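Local coordinates for protein polyporopepsin (Irpex lacteus, PDB 1WKR) that acts as a pepsin-like aspartic endopeptidase of broad specificity that clots milk, at residues Ile138-Glu148 against Gly158-Lys169; Leu105-Thr113 against Thr123-Asn131. All blocks are in the same frame, centred on the assembly; numbering follows the deposited sequence.

Interaction 1: residues Ile138-Glu148 against Gly158-Lys169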
ATOM      1  N   ILE A 138      20.188   6.795  -6.655  1.00  7.34           N
ATOM      2  CA  ILE A 138      19.323   7.792  -5.970  1.00  7.02           C
ATOM      3  C   ILE A 138      20.056   8.351  -4.782  1.00  6.23           C
ATOM      4  O   ILE A 138      20.901   7.637  -4.178  1.00  7.46           O
ATOM      5  CB  ILE A 138      17.954   7.172  -5.619  1.00  5.81           C
ATOM      6  CG1 ILE A 138      18.074   6.038  -4.584  1.00  4.79           C
ATOM      7  CG2 ILE A 138      17.281   6.746  -6.889  1.00  6.44           C
ATOM      8  CD1 ILE A 138      16.701   5.496  -4.137  1.00  5.56           C
ATOM      9  N   PRO A 139      19.834   9.565  -4.394  1.00  5.93           N
ATOM     10  CA  PRO A 139      20.747  10.232  -3.455  1.00  6.64           C
ATOM     11  C   PRO A 139      20.477   9.887  -1.974  1.00  6.19           C
ATOM     12  O   PRO A 139      21.377  10.036  -1.136  1.00  6.23           O
ATOM     13  CB  PRO A 139      20.507  11.732  -3.681  1.00  8.03           C
ATOM     14  CG  PRO A 139      19.133  11.830  -4.300  1.00  6.11           C
ATOM     15  CD  PRO A 139      18.956  10.550  -5.096  1.00  6.49           C
ATOM     16  N   THR A 140      19.296   9.345  -1.656  1.00  6.47           N
ATOM     17  CA  THR A 140      19.010   8.862  -0.253  1.00  6.22           C
ATOM     18  C   THR A 140      18.038   7.709  -0.413  1.00  5.11           C
ATOM     19  O   THR A 140      17.431   7.519  -1.474  1.00  5.41           O
ATOM     20  CB  THR A 140      18.515   9.997   0.604  1.00  6.96           C
ATOM     21  OG1 THR A 140      18.518   9.568   1.971  1.00  8.16           O
ATOM     22  CG2 THR A 140      17.107  10.490   0.205  1.00  8.13           C
ATOM     23  N   ASN A 141      17.994   6.865   0.614  1.00  4.54           N
ATOM     24  CA  ASN A 141      17.255   5.607   0.503  1.00  4.48           C
ATOM     25  C   ASN A 141      15.853   5.822   0.968  1.00  3.93           C
ATOM     26  O   ASN A 141      15.493   5.744   2.152  1.00  4.33           O
ATOM     27  CB  ASN A 141      17.985   4.518   1.306  1.00  5.35           C
ATOM     28  CG  ASN A 141      17.469   3.141   0.995  1.00  4.37           C
ATOM     29  OD1 ASN A 141      16.413   2.985   0.377  1.00  5.82           O
ATOM     30  ND2 ASN A 141      18.217   2.108   1.439  1.00  5.76           N
ATOM     31  N   LEU A 142      14.986   6.209  -0.003  1.00  4.74           N
ATOM     32  CA  LEU A 142      13.642   6.707   0.259  1.00  4.78           C
ATOM     33  C   LEU A 142      12.782   6.468  -0.944  1.00  4.65           C
ATOM     34  O   LEU A 142      13.222   6.566  -2.077  1.00  4.47           O
ATOM     35  CB  LEU A 142      13.811   8.175   0.598  1.00  8.29           C
ATOM     36  CG  LEU A 142      12.595   9.086   0.787  1.00  9.01           C
ATOM     37  CD1 LEU A 142      12.952  10.224   1.737  1.00 10.49           C
ATOM     38  CD2 LEU A 142      12.033   9.550  -0.576  1.00  7.57           C
ATOM     39  N   LEU A 143      11.474   6.262  -0.667  1.00  3.96           N
ATOM     40  CA  LEU A 143      10.425   6.193  -1.675  1.00  3.90           C
ATOM     41  C   LEU A 143       9.312   7.098  -1.222  1.00  4.01           C
ATOM     42  O   LEU A 143       8.898   7.020  -0.084  1.00  4.55           O
ATOM     43  CB  LEU A 143       9.904   4.716  -1.780  1.00  4.87           C
ATOM     44  CG  LEU A 143       8.599   4.595  -2.592  1.00  4.69           C
ATOM     45  CD1 LEU A 143       8.748   4.945  -4.050  1.00  6.30           C
ATOM     46  CD2 LEU A 143       8.098   3.149  -2.470  1.00  7.08           C
ATOM     47  N   ALA A 144       8.747   7.917  -2.107  1.00  3.55           N
ATOM     48  CA  ALA A 144       7.588   8.765  -1.796  1.00  3.71           C
ATOM     49  C   ALA A 144       6.493   8.442  -2.757  1.00  3.59           C
ATOM     50  O   ALA A 144       6.710   8.306  -3.999  1.00  5.02           O
ATOM     51  CB  ALA A 144       7.988  10.221  -1.881  1.00  5.17           C
ATOM     52  N   VAL A 145       5.251   8.287  -2.274  1.00  3.85           N
ATOM     53  CA  VAL A 145       4.130   7.775  -3.056  1.00  4.17           C
ATOM     54  C   VAL A 145       3.008   8.783  -3.058  1.00  3.23           C
ATOM     55  O   VAL A 145       2.512   9.213  -2.003  1.00  4.27           O
ATOM     56  CB  VAL A 145       3.638   6.447  -2.436  1.00  3.78           C
ATOM     57  CG1 VAL A 145       2.378   5.977  -3.160  1.00  5.44           C
ATOM     58  CG2 VAL A 145       4.705   5.404  -2.477  1.00  5.50           C
ATOM     59  N   SER A 146       2.540   9.098  -4.279  1.00  3.64           N
ATOM     60  CA  SER A 146       1.342   9.886  -4.525  1.00  4.22           C
ATOM     61  C   SER A 146       0.240   9.023  -5.075  1.00  4.00           C
ATOM     62  O   SER A 146       0.383   8.463  -6.202  1.00  4.14           O
ATOM     63  CB  SER A 146       1.658  11.015  -5.476  1.00  4.12           C
ATOM     64  OG  SER A 146       0.466  11.696  -5.881  1.00  5.21           O
ATOM     65  N   PHE A 147      -0.851   8.879  -4.333  1.00  3.69           N
ATOM     66  CA  PHE A 147      -2.128   8.342  -4.827  1.00  4.76           C
ATOM     67  C   PHE A 147      -3.143   9.459  -4.833  1.00  4.47           C
ATOM     68  O   PHE A 147      -2.975  10.483  -4.169  1.00  4.76           O
ATOM     69  CB  PHE A 147      -2.610   7.182  -3.946  1.00  4.00           C
ATOM     70  CG  PHE A 147      -1.789   5.903  -3.975  1.00  3.95           C
ATOM     71  CD1 PHE A 147      -0.789   5.679  -4.860  1.00  4.42           C
ATOM     72  CD2 PHE A 147      -2.148   4.888  -3.114  1.00  4.67           C
ATOM     73  CE1 PHE A 147      -0.117   4.447  -4.907  1.00  3.95           C
ATOM     74  CE2 PHE A 147      -1.483   3.647  -3.113  1.00  5.21           C
ATOM     75  CZ  PHE A 147      -0.472   3.447  -4.033  1.00  4.83           C
ATOM     76  N   GLU A 148      -4.215   9.294  -5.617  1.00  4.56           N
ATOM     77  CA  GLU A 148      -5.277  10.281  -5.704  1.00  4.50           C
ATOM     78  C   GLU A 148      -6.605   9.583  -5.830  1.00  4.39           C
ATOM     79  O   GLU A 148      -6.668   8.449  -6.347  1.00  5.08           O
ATOM     80  CB  GLU A 148      -5.063  11.170  -6.947  1.00  5.59           C
ATOM     81  CG  GLU A 148      -3.820  11.993  -6.871  1.00  7.42           C
ATOM     82  CD  GLU A 148      -3.576  12.857  -8.104  1.00  8.13           C
ATOM     83  OE1 GLU A 148      -4.392  12.828  -9.081  1.00  8.50           O
ATOM     84  OE2 GLU A 148      -2.517  13.567  -8.046  1.00 10.29           O
ATOM     85  N   GLY A 158      -1.240   8.524 -10.282  1.00  5.01           N
ATOM     86  CA  GLY A 158      -0.312   8.345  -9.137  1.00  5.80           C
ATOM     87  C   GLY A 158       1.111   8.464  -9.558  1.00  5.26           C
ATOM     88  O   GLY A 158       1.452   8.557 -10.768  1.00  5.57           O
ATOM     89  N   GLU A 159       2.003   8.431  -8.566  1.00  4.56           N
ATOM     90  CA  GLU A 159       3.455   8.570  -8.834  1.00  4.98           C
ATOM     91  C   GLU A 159       4.233   7.922  -7.735  1.00  4.63           C
ATOM     92  O   GLU A 159       3.902   8.060  -6.558  1.00  5.27           O
ATOM     93  CB  GLU A 159       3.853  10.067  -8.970  1.00  5.89           C
ATOM     94  CG  GLU A 159       5.334  10.262  -9.343  1.00  7.47           C
ATOM     95  CD  GLU A 159       5.626  11.710  -9.397  1.00  8.01           C
ATOM     96  OE1 GLU A 159       5.714  12.364  -8.306  1.00  7.96           O
ATOM     97  OE2 GLU A 159       5.872  12.217 -10.487  1.00 12.26           O
ATOM     98  N   LEU A 160       5.287   7.232  -8.101  1.00  4.19           N
ATOM     99  CA  LEU A 160       6.377   6.809  -7.167  1.00  4.41           C
ATOM    100  C   LEU A 160       7.572   7.652  -7.436  1.00  5.03           C
ATOM    101  O   LEU A 160       7.971   7.776  -8.616  1.00  6.03           O
ATOM    102  CB  LEU A 160       6.733   5.337  -7.336  1.00  5.86           C
ATOM    103  CG  LEU A 160       5.808   4.357  -6.609  1.00  9.14           C
ATOM    104  CD1 LEU A 160       4.379   4.507  -6.742  1.00 11.20           C
ATOM    105  CD2 LEU A 160       6.388   2.914  -6.816  1.00 10.61           C
ATOM    106  N   THR A 161       8.217   8.170  -6.413  1.00  4.36           N
ATOM    107  CA  THR A 161       9.492   8.916  -6.589  1.00  4.36           C
ATOM    108  C   THR A 161      10.510   8.225  -5.700  1.00  4.36           C
ATOM    109  O   THR A 161      10.342   8.094  -4.474  1.00  4.80           O
ATOM    110  CB  THR A 161       9.393  10.385  -6.203  1.00  5.53           C
ATOM    111  OG1 THR A 161       8.299  10.993  -6.964  1.00  6.62           O
ATOM    112  CG2 THR A 161      10.639  11.127  -6.549  1.00  7.02           C
ATOM    113  N   PHE A 162      11.581   7.770  -6.314  1.00  4.67           N
ATOM    114  CA  PHE A 162      12.689   7.115  -5.599  1.00  4.27           C
ATOM    115  C   PHE A 162      13.804   8.151  -5.364  1.00  4.44           C
ATOM    116  O   PHE A 162      14.328   8.745  -6.320  1.00  5.79           O
ATOM    117  CB  PHE A 162      13.256   5.968  -6.437  1.00  4.47           C
ATOM    118  CG  PHE A 162      12.268   4.802  -6.552  1.00  5.01           C
ATOM    119  CD1 PHE A 162      12.259   3.815  -5.558  1.00  5.31           C
ATOM    120  CD2 PHE A 162      11.361   4.722  -7.591  1.00  5.62           C
ATOM    121  CE1 PHE A 162      11.395   2.719  -5.655  1.00  5.59           C
ATOM    122  CE2 PHE A 162      10.450   3.635  -7.605  1.00  6.14           C
ATOM    123  CZ  PHE A 162      10.484   2.652  -6.663  1.00  6.52           C
ATOM    124  N   GLY A 163      14.121   8.360  -4.110  1.00  4.81           N
ATOM    125  CA  GLY A 163      15.276   9.190  -3.747  1.00  5.80           C
ATOM    126  C   GLY A 163      14.937  10.639  -3.423  1.00  6.54           C
ATOM    127  O   GLY A 163      15.875  11.383  -3.092  1.00  7.64           O
ATOM    128  N   ALA A 164      13.669  11.033  -3.513  1.00  5.67           N
ATOM    129  CA  ALA A 164      13.260  12.429  -3.250  1.00  6.15           C
ATOM    130  C   ALA A 164      11.756  12.448  -3.071  1.00  5.34           C
ATOM    131  O   ALA A 164      11.056  11.494  -3.397  1.00  6.01           O
ATOM    132  CB  ALA A 164      13.620  13.302  -4.442  1.00  7.34           C
ATOM    133  N   THR A 165      11.257  13.562  -2.589  1.00  6.38           N
ATOM    134  CA  THR A 165       9.849  13.882  -2.570  1.00  6.66           C
ATOM    135  C   THR A 165       9.497  14.788  -3.706  1.00  7.33           C
ATOM    136  O   THR A 165      10.436  15.437  -4.332  1.00  9.88           O
ATOM    137  CB  THR A 165       9.404  14.532  -1.252  1.00  6.93           C
ATOM    138  OG1 THR A 165      10.185  15.769  -1.066  1.00  9.49           O
ATOM    139  CG2 THR A 165       9.687  13.692  -0.052  1.00  9.28           C
ATOM    140  N   ASP A 166       8.279  14.899  -4.108  1.00  7.49           N
ATOM    141  CA  ASP A 166       7.753  15.703  -5.202  1.00  7.24           C
ATOM    142  C   ASP A 166       6.719  16.651  -4.624  1.00  7.35           C
ATOM    143  O   ASP A 166       5.624  16.258  -4.292  1.00  6.43           O
ATOM    144  CB  ASP A 166       7.114  14.819  -6.240  1.00  7.23           C
ATOM    145  CG  ASP A 166       6.548  15.526  -7.481  1.00  7.39           C
ATOM    146  OD1 ASP A 166       6.429  16.764  -7.368  1.00  8.30           O
ATOM    147  OD2 ASP A 166       6.146  14.888  -8.432  1.00  9.14           O
ATOM    148  N   SER A 167       7.127  17.931  -4.444  1.00  8.50           N
ATOM    149  CA  SER A 167       6.277  18.921  -3.780  1.00  8.77           C
ATOM    150  C   SER A 167       5.030  19.301  -4.563  1.00  7.55           C
ATOM    151  O   SER A 167       4.100  19.885  -4.021  1.00  8.00           O
ATOM    152  CB  SER A 167       7.132  20.319  -3.495  1.00 11.88           C
ATOM    153  OG  SER A 167       7.382  20.877  -4.605  1.00 18.53           O
ATOM    154  N   SER A 168       4.944  18.873  -5.808  1.00  6.92           N
ATOM    155  CA  SER A 168       3.738  19.066  -6.575  1.00  7.91           C
ATOM    156  C   SER A 168       2.620  18.098  -6.161  1.00  6.98           C
ATOM    157  O   SER A 168       1.487  18.258  -6.562  1.00  7.96           O
ATOM    158  CB  SER A 168       3.968  18.968  -8.113  1.00  8.70           C
ATOM    159  OG  SER A 168       4.104  17.592  -8.506  1.00  9.23           O
ATOM    160  N   LYS A 169       2.967  17.117  -5.311  1.00  6.05           N
ATOM    161  CA  LYS A 169       2.045  16.062  -4.880  1.00  5.64           C
ATOM    162  C   LYS A 169       1.589  16.248  -3.450  1.00  4.62           C
ATOM    163  O   LYS A 169       0.883  15.349  -2.940  1.00  5.09           O
ATOM    164  CB  LYS A 169       2.671  14.716  -5.073  1.00  5.62           C
ATOM    165  CG  LYS A 169       3.175  14.452  -6.505  1.00  7.09           C
ATOM    166  CD  LYS A 169       2.061  14.475  -7.515  1.00  7.60           C
ATOM    167  CE  LYS A 169       2.533  13.995  -8.864  1.00  8.90           C
ATOM    168  NZ  LYS A 169       1.422  13.921  -9.853  1.00  9.63           N
TER
HETATM  169  O   HOH W   1       6.171  11.036  -5.191  1.00  7.76           O
HETATM  170  O   HOH W   2      -0.340  13.049  -3.686  1.00  5.94           O
HETATM  171  O   HOH W   3       0.125  11.691  -8.691  1.00  7.95           O
HETATM  172  O   HOH W   4      -1.274  15.284  -9.533  1.00 23.37           O
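Leu143 to Ser146 pair with Glu159 to Phe162 in an antiparallel beta hairpin. The hairpin belongs to the interdomain sheet that lies behind the active site in pepsin-like proteases. The strand axes run at 171° to each other. Ala144 and Thr161 form a hydrogen-bonded pair, with Thr161 N 2.8 Å from Ala144 O and a return bond from Ala144 N to Thr161 O. Ser146 and Glu159 pair likewise, and the bond from Ser146 N to Glu159 O is nearly straight (176°). Gly163 N adds a fifth bond, to Leu142 O, tilted out of the carbonyl plane.

The apolar contacts gather on the face of Leu143, Leu160 and Phe162. Leu143 has CG anti to its N (chi1 168°), and this brings CD1 over the centre of the Phe162 ring, a CH-pi contact at 3.9 Å from the centroid. The same methyl also touches Leu160 CB. Thr129 and Leu132 of helix 128-134 touch Phe162 too. Beyond the strands, Ile138 CG2 rests 3.6 Å from Phe162 O, and Ile138 CD1 lies near Gly163 N. Gly163 CA comes 3.8 Å from Ile138 CB, and a side chain at Gly163 would collide there. An alanine in place of Ile138 keeps CB against Gly163 CA but removes CG2 and CD1, and a gap would probably open beside Phe162 CB and Gly163 N.

The polar contacts involve Ser146, Glu148 and Lys169. The aliphatic part of Lys169 packs against Ser146, with CD 3.6 Å from Ser146 OG. Glu148 OE2 and Lys169 NZ are 4.3 Å apart, beyond a salt bridge, and a water hydrogen-bonded to both spans them. Another water joins Ser146 OG to Lys169 O. Thr161 OG1 bonds Ser4 OG and also meets a water at 2.8 Å, which donates weakly to Ala144 O.

Interaction 2: residues Leu105-Thr113 against Thr123-Asn131; sequences LGVGPVDLT and TSIPTVTDN. With SO4 (sulfate ion), chain H.
Thr113 and Ser124 bring the two backbones to 5.3 Å between their CA atoms, and Val110 stands across from Pro126. The link across is made by the Thr113 side chain. Its OG1 sits between the backbone N and the carbonyl carbon (chi1 67°). There it accepts from Ile125 N at 2.8 Å and donates to Val110 O in the carbonyl plane. One hydroxyl thus ties the 3-10 turn to the incoming chain. Val110 CG2 presses on Ile125 O at 3.4 Å, while Val110 CB meets Asp130 OD2 at about a right angle between the side chains. Val128 CG2 touches both Val107 CG1 (3.7 Å) and Leu105 CD1 (4.0 Å). Thr127 and Asp130 form a capping box at the start of helix 128-134. Three waters bridge the carbonyls of Gly106, Val107 and Gly108 to Val128 N, Thr129 OG1 and Thr127 OG1, respectively. At the far end, Thr123 OG1 donates to sulfate O1 at 2.7 Å, and Ser122 N binds the same ion, which probably came from the crystallisation liquor. Leu105 and Val107 make backbone hydrogen bonds with the active-site residue Asp32. Strand 103-106, hydrogen-bonded beside the catalytic strand, is part of the psi structure of pepsin-family lobes, and the start of helix 128-134 packs against it.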
ATOM      1  N   LEU A 105       5.547  -5.202  -6.880  1.00  4.12           N
ATOM      2  CA  LEU A 105       6.755  -4.387  -6.658  1.00  4.26           C
ATOM      3  C   LEU A 105       6.912  -4.241  -5.126  1.00  4.22           C
ATOM      4  O   LEU A 105       6.092  -3.561  -4.501  1.00  4.33           O
ATOM      5  CB  LEU A 105       6.662  -3.039  -7.331  1.00  5.16           C
ATOM      6  CG  LEU A 105       7.962  -2.201  -7.235  1.00  4.87           C
ATOM      7  CD1 LEU A 105       8.999  -2.756  -8.181  1.00  6.98           C
ATOM      8  CD2 LEU A 105       7.705  -0.762  -7.509  1.00  8.82           C
ATOM      9  N   GLY A 106       7.895  -4.943  -4.558  1.00  4.43           N
ATOM     10  CA  GLY A 106       8.005  -5.066  -3.099  1.00  4.57           C
ATOM     11  C   GLY A 106       8.850  -3.954  -2.534  1.00  4.01           C
ATOM     12  O   GLY A 106      10.085  -3.938  -2.658  1.00  5.13           O
ATOM     13  N   VAL A 107       8.170  -2.961  -1.960  1.00  4.16           N
ATOM     14  CA  VAL A 107       8.823  -1.732  -1.418  1.00  3.75           C
ATOM     15  C   VAL A 107       8.616  -1.594   0.092  1.00  3.25           C
ATOM     16  O   VAL A 107       8.935  -0.554   0.672  1.00  3.97           O
ATOM     17  CB  VAL A 107       8.434  -0.476  -2.215  1.00  3.39           C
ATOM     18  CG1 VAL A 107       9.177  -0.446  -3.561  1.00  4.53           C
ATOM     19  CG2 VAL A 107       6.916  -0.379  -2.457  1.00  4.77           C
ATOM     20  N   GLY A 108       8.199  -2.682   0.732  1.00  3.65           N
ATOM     21  CA  GLY A 108       8.277  -2.836   2.185  1.00  4.24           C
ATOM     22  C   GLY A 108       9.733  -2.895   2.615  1.00  3.62           C
ATOM     23  O   GLY A 108      10.677  -2.929   1.796  1.00  4.51           O
ATOM     24  N   PRO A 109       9.971  -2.918   3.917  1.00  3.59           N
ATOM     25  CA  PRO A 109      11.361  -2.998   4.450  1.00  4.62           C
ATOM     26  C   PRO A 109      11.932  -4.374   4.161  1.00  4.39           C
ATOM     27  O   PRO A 109      11.264  -5.392   4.198  1.00  4.40           O
ATOM     28  CB  PRO A 109      11.186  -2.771   5.956  1.00  4.06           C
ATOM     29  CG  PRO A 109       9.823  -2.091   6.051  1.00  4.66           C
ATOM     30  CD  PRO A 109       8.992  -2.786   5.020  1.00  3.71           C
ATOM     31  N   VAL A 110      13.266  -4.386   3.919  1.00  4.62           N
ATOM     32  CA  VAL A 110      13.917  -5.659   3.514  1.00  5.76           C
ATOM     33  C   VAL A 110      13.753  -6.734   4.543  1.00  4.52           C
ATOM     34  O   VAL A 110      13.792  -7.941   4.140  1.00  5.84           O
ATOM     35  CB  VAL A 110      15.427  -5.404   3.200  1.00  5.77           C
ATOM     36  CG1 VAL A 110      16.209  -4.943   4.397  1.00  6.66           C
ATOM     37  CG2 VAL A 110      16.052  -6.625   2.502  1.00  6.61           C
ATOM     38  N   ASP A 111      13.562  -6.446   5.821  1.00  5.44           N
ATOM     39  CA  ASP A 111      13.440  -7.516   6.817  1.00  5.79           C
ATOM     40  C   ASP A 111      12.329  -8.465   6.540  1.00  6.28           C
ATOM     41  O   ASP A 111      12.370  -9.665   6.989  1.00  7.51           O
ATOM     42  CB  ASP A 111      13.401  -6.953   8.259  1.00  7.77           C
ATOM     43  CG  ASP A 111      12.171  -6.165   8.608  1.00  8.77           C
ATOM     44  OD1 ASP A 111      11.279  -5.928   7.799  1.00  8.16           O
ATOM     45  OD2 ASP A 111      12.041  -5.677   9.758  1.00 13.18           O
ATOM     46  N   LEU A 112      11.282  -8.113   5.790  1.00  5.54           N
ATOM     47  CA  LEU A 112      10.169  -9.004   5.480  1.00  5.92           C
ATOM     48  C   LEU A 112      10.601 -10.141   4.570  1.00  5.73           C
ATOM     49  O   LEU A 112       9.926 -11.134   4.444  1.00  6.08           O
ATOM     50  CB  LEU A 112       8.988  -8.254   4.871  1.00  6.04           C
ATOM     51  CG  LEU A 112       8.338  -7.196   5.775  1.00  5.45           C
ATOM     52  CD1 LEU A 112       7.225  -6.476   5.012  1.00  6.07           C
ATOM     53  CD2 LEU A 112       7.774  -7.775   7.047  1.00  6.97           C
ATOM     54  N   THR A 113      11.707  -9.926   3.816  1.00  5.53           N
ATOM     55  CA  THR A 113      12.203 -10.993   2.882  1.00  5.97           C
ATOM     56  C   THR A 113      12.863 -12.152   3.587  1.00  5.21           C
ATOM     57  O   THR A 113      13.043 -13.187   2.952  1.00  5.76           O
ATOM     58  CB  THR A 113      13.191 -10.393   1.828  1.00  5.07           C
ATOM     59  OG1 THR A 113      14.368  -9.960   2.481  1.00  5.72           O
ATOM     60  CG2 THR A 113      12.563  -9.221   1.061  1.00  5.70           C
ATOM     61  N   THR A 123      18.331 -15.592   4.737  1.00  9.54           N
ATOM     62  CA  THR A 123      18.960 -14.637   3.816  1.00  9.39           C
ATOM     63  C   THR A 123      17.890 -13.558   3.358  1.00  8.18           C
ATOM     64  O   THR A 123      16.803 -13.885   2.958  1.00  8.04           O
ATOM     65  CB  THR A 123      19.474 -15.350   2.614  1.00  9.16           C
ATOM     66  OG1 THR A 123      20.584 -16.233   3.082  1.00 11.83           O
ATOM     67  CG2 THR A 123      20.119 -14.461   1.560  1.00 11.01           C
ATOM     68  N   SER A 124      18.355 -12.339   3.399  1.00  7.84           N
ATOM     69  CA  SER A 124      17.497 -11.203   2.958  1.00  8.48           C
ATOM     70  C   SER A 124      17.667 -10.955   1.476  1.00  6.73           C
ATOM     71  O   SER A 124      18.650 -11.393   0.818  1.00  8.16           O
ATOM     72  CB  SER A 124      17.921  -9.968   3.682  1.00  9.92           C
ATOM     73  OG  SER A 124      19.141  -9.483   3.216  1.00 13.04           O
ATOM     74  N   ILE A 125      16.707 -10.235   0.883  1.00  6.54           N
ATOM     75  CA  ILE A 125      16.646  -9.934  -0.559  1.00  5.61           C
ATOM     76  C   ILE A 125      16.557  -8.423  -0.683  1.00  5.63           C
ATOM     77  O   ILE A 125      15.430  -7.847  -0.617  1.00  5.88           O
ATOM     78  CB  ILE A 125      15.475 -10.573  -1.263  1.00  5.22           C
ATOM     79  CG1 ILE A 125      15.325 -12.072  -0.924  1.00  5.73           C
ATOM     80  CG2 ILE A 125      15.622 -10.383  -2.760  1.00  6.16           C
ATOM     81  CD1 ILE A 125      14.054 -12.637  -1.465  1.00  6.63           C
ATOM     82  N   PRO A 126      17.657  -7.687  -0.854  1.00  4.94           N
ATOM     83  CA  PRO A 126      17.642  -6.226  -1.018  1.00  5.26           C
ATOM     84  C   PRO A 126      16.534  -5.799  -1.984  1.00  5.12           C
ATOM     85  O   PRO A 126      16.371  -6.344  -3.080  1.00  5.32           O
ATOM     86  CB  PRO A 126      19.005  -5.883  -1.497  1.00  6.38           C
ATOM     87  CG  PRO A 126      19.914  -6.943  -0.870  1.00  7.25           C
ATOM     88  CD  PRO A 126      19.071  -8.248  -0.893  1.00  5.74           C
ATOM     89  N   THR A 127      15.783  -4.757  -1.591  1.00  4.83           N
ATOM     90  CA  THR A 127      14.639  -4.343  -2.392  1.00  4.56           C
ATOM     91  C   THR A 127      15.049  -3.439  -3.498  1.00  3.74           C
ATOM     92  O   THR A 127      16.220  -2.973  -3.565  1.00  5.07           O
ATOM     93  CB  THR A 127      13.641  -3.605  -1.483  1.00  4.41           C
ATOM     94  OG1 THR A 127      14.252  -2.368  -1.047  1.00  4.77           O
ATOM     95  CG2 THR A 127      13.241  -4.414  -0.245  1.00  5.64           C
ATOM     96  N   VAL A 128      14.128  -3.154  -4.395  1.00  4.15           N
ATOM     97  CA  VAL A 128      14.431  -2.207  -5.471  1.00  4.38           C
ATOM     98  C   VAL A 128      14.923  -0.911  -4.928  1.00  4.34           C
ATOM     99  O   VAL A 128      15.902  -0.324  -5.465  1.00  4.65           O
ATOM    100  CB  VAL A 128      13.232  -1.990  -6.434  1.00  4.57           C
ATOM    101  CG1 VAL A 128      12.961  -3.278  -7.205  1.00  5.39           C
ATOM    102  CG2 VAL A 128      11.969  -1.497  -5.734  1.00  5.45           C
ATOM    103  N   THR A 129      14.331  -0.383  -3.834  1.00  4.10           N
ATOM    104  CA  THR A 129      14.753   0.898  -3.284  1.00  4.17           C
ATOM    105  C   THR A 129      16.180   0.790  -2.713  1.00  4.04           C
ATOM    106  O   THR A 129      17.023   1.652  -2.953  1.00  4.75           O
ATOM    107  CB  THR A 129      13.792   1.331  -2.160  1.00  4.02           C
ATOM    108  OG1 THR A 129      12.440   1.069  -2.618  1.00  5.23           O
ATOM    109  CG2 THR A 129      13.938   2.797  -1.865  1.00  5.43           C
ATOM    110  N   ASP A 130      16.450  -0.288  -1.953  1.00  4.56           N
ATOM    111  CA  ASP A 130      17.777  -0.519  -1.414  1.00  4.45           C
ATOM    112  C   ASP A 130      18.837  -0.580  -2.516  1.00  4.77           C
ATOM    113  O   ASP A 130      19.903   0.005  -2.353  1.00  5.68           O
ATOM    114  CB  ASP A 130      17.810  -1.875  -0.660  1.00  5.09           C
ATOM    115  CG  ASP A 130      17.091  -1.868   0.603  1.00  6.67           C
ATOM    116  OD1 ASP A 130      16.892  -0.823   1.230  1.00  7.67           O
ATOM    117  OD2 ASP A 130      16.716  -3.018   1.044  1.00  8.71           O
ATOM    118  N   ASN A 131      18.557  -1.285  -3.609  1.00  4.25           N
ATOM    119  CA  ASN A 131      19.522  -1.400  -4.689  1.00  4.96           C
ATOM    120  C   ASN A 131      19.733  -0.116  -5.432  1.00  4.55           C
ATOM    121  O   ASN A 131      20.883   0.238  -5.803  1.00  5.05           O
ATOM    122  CB  ASN A 131      19.138  -2.526  -5.651  1.00  5.70           C
ATOM    123  CG  ASN A 131      19.394  -3.892  -5.073  1.00  5.27           C
ATOM    124  OD1 ASN A 131      20.351  -4.111  -4.326  1.00  6.50           O
ATOM    125  ND2 ASN A 131      18.525  -4.853  -5.419  1.00  5.62           N
TER
HETATM  126  S   SO4 H 906      20.973 -19.265   5.409  1.00 33.28           S
HETATM  127  O1  SO4 H 906      20.069 -18.281   4.739  1.00 24.71           O
HETATM  128  O2  SO4 H 906      20.821 -19.298   6.829  1.00 43.83           O
HETATM  129  O3  SO4 H 906      20.951 -20.828   4.744  1.00 33.87           O
HETATM  130  O4  SO4 H 906      22.522 -18.871   4.975  1.00 37.50           O
HETATM  131  O   HOH W   5      11.948  -5.343  -4.030  1.00  4.73           O
HETATM  132  O   HOH W   6      11.239   0.968  -0.038  1.00  4.97           O
HETATM  133  O   HOH W   7      12.671  -1.256   0.985  1.00  5.35           O
HETATM  134  O   HOH W   8      14.574  -1.987   2.874  1.00  6.71           O

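Overall arrangement
From the N terminus, the chain passes strand 25-32 with Asp32 and several more strands before it reaches strand 103-106. Interaction 2 closes the loop between 105-113 and 123-131, and helix 128-134 starts there. The chain then leaves that helix and enters 138-148. Interaction 1 closes the next loop, when 158-169 returns beside it. The two loops follow in series and neither crosses the other. Their centres lie about 17 Å apart, yet they touch. Asn141 ND2 probably hydrogen-bonds Asp130 OD1, Leu143 CD2 packs on Val107 CB, and Phe162 CE1 packs against Thr129 OG1. Together they tie the strand beside Asp32, and the helix packed on it, to the interdomain sheet.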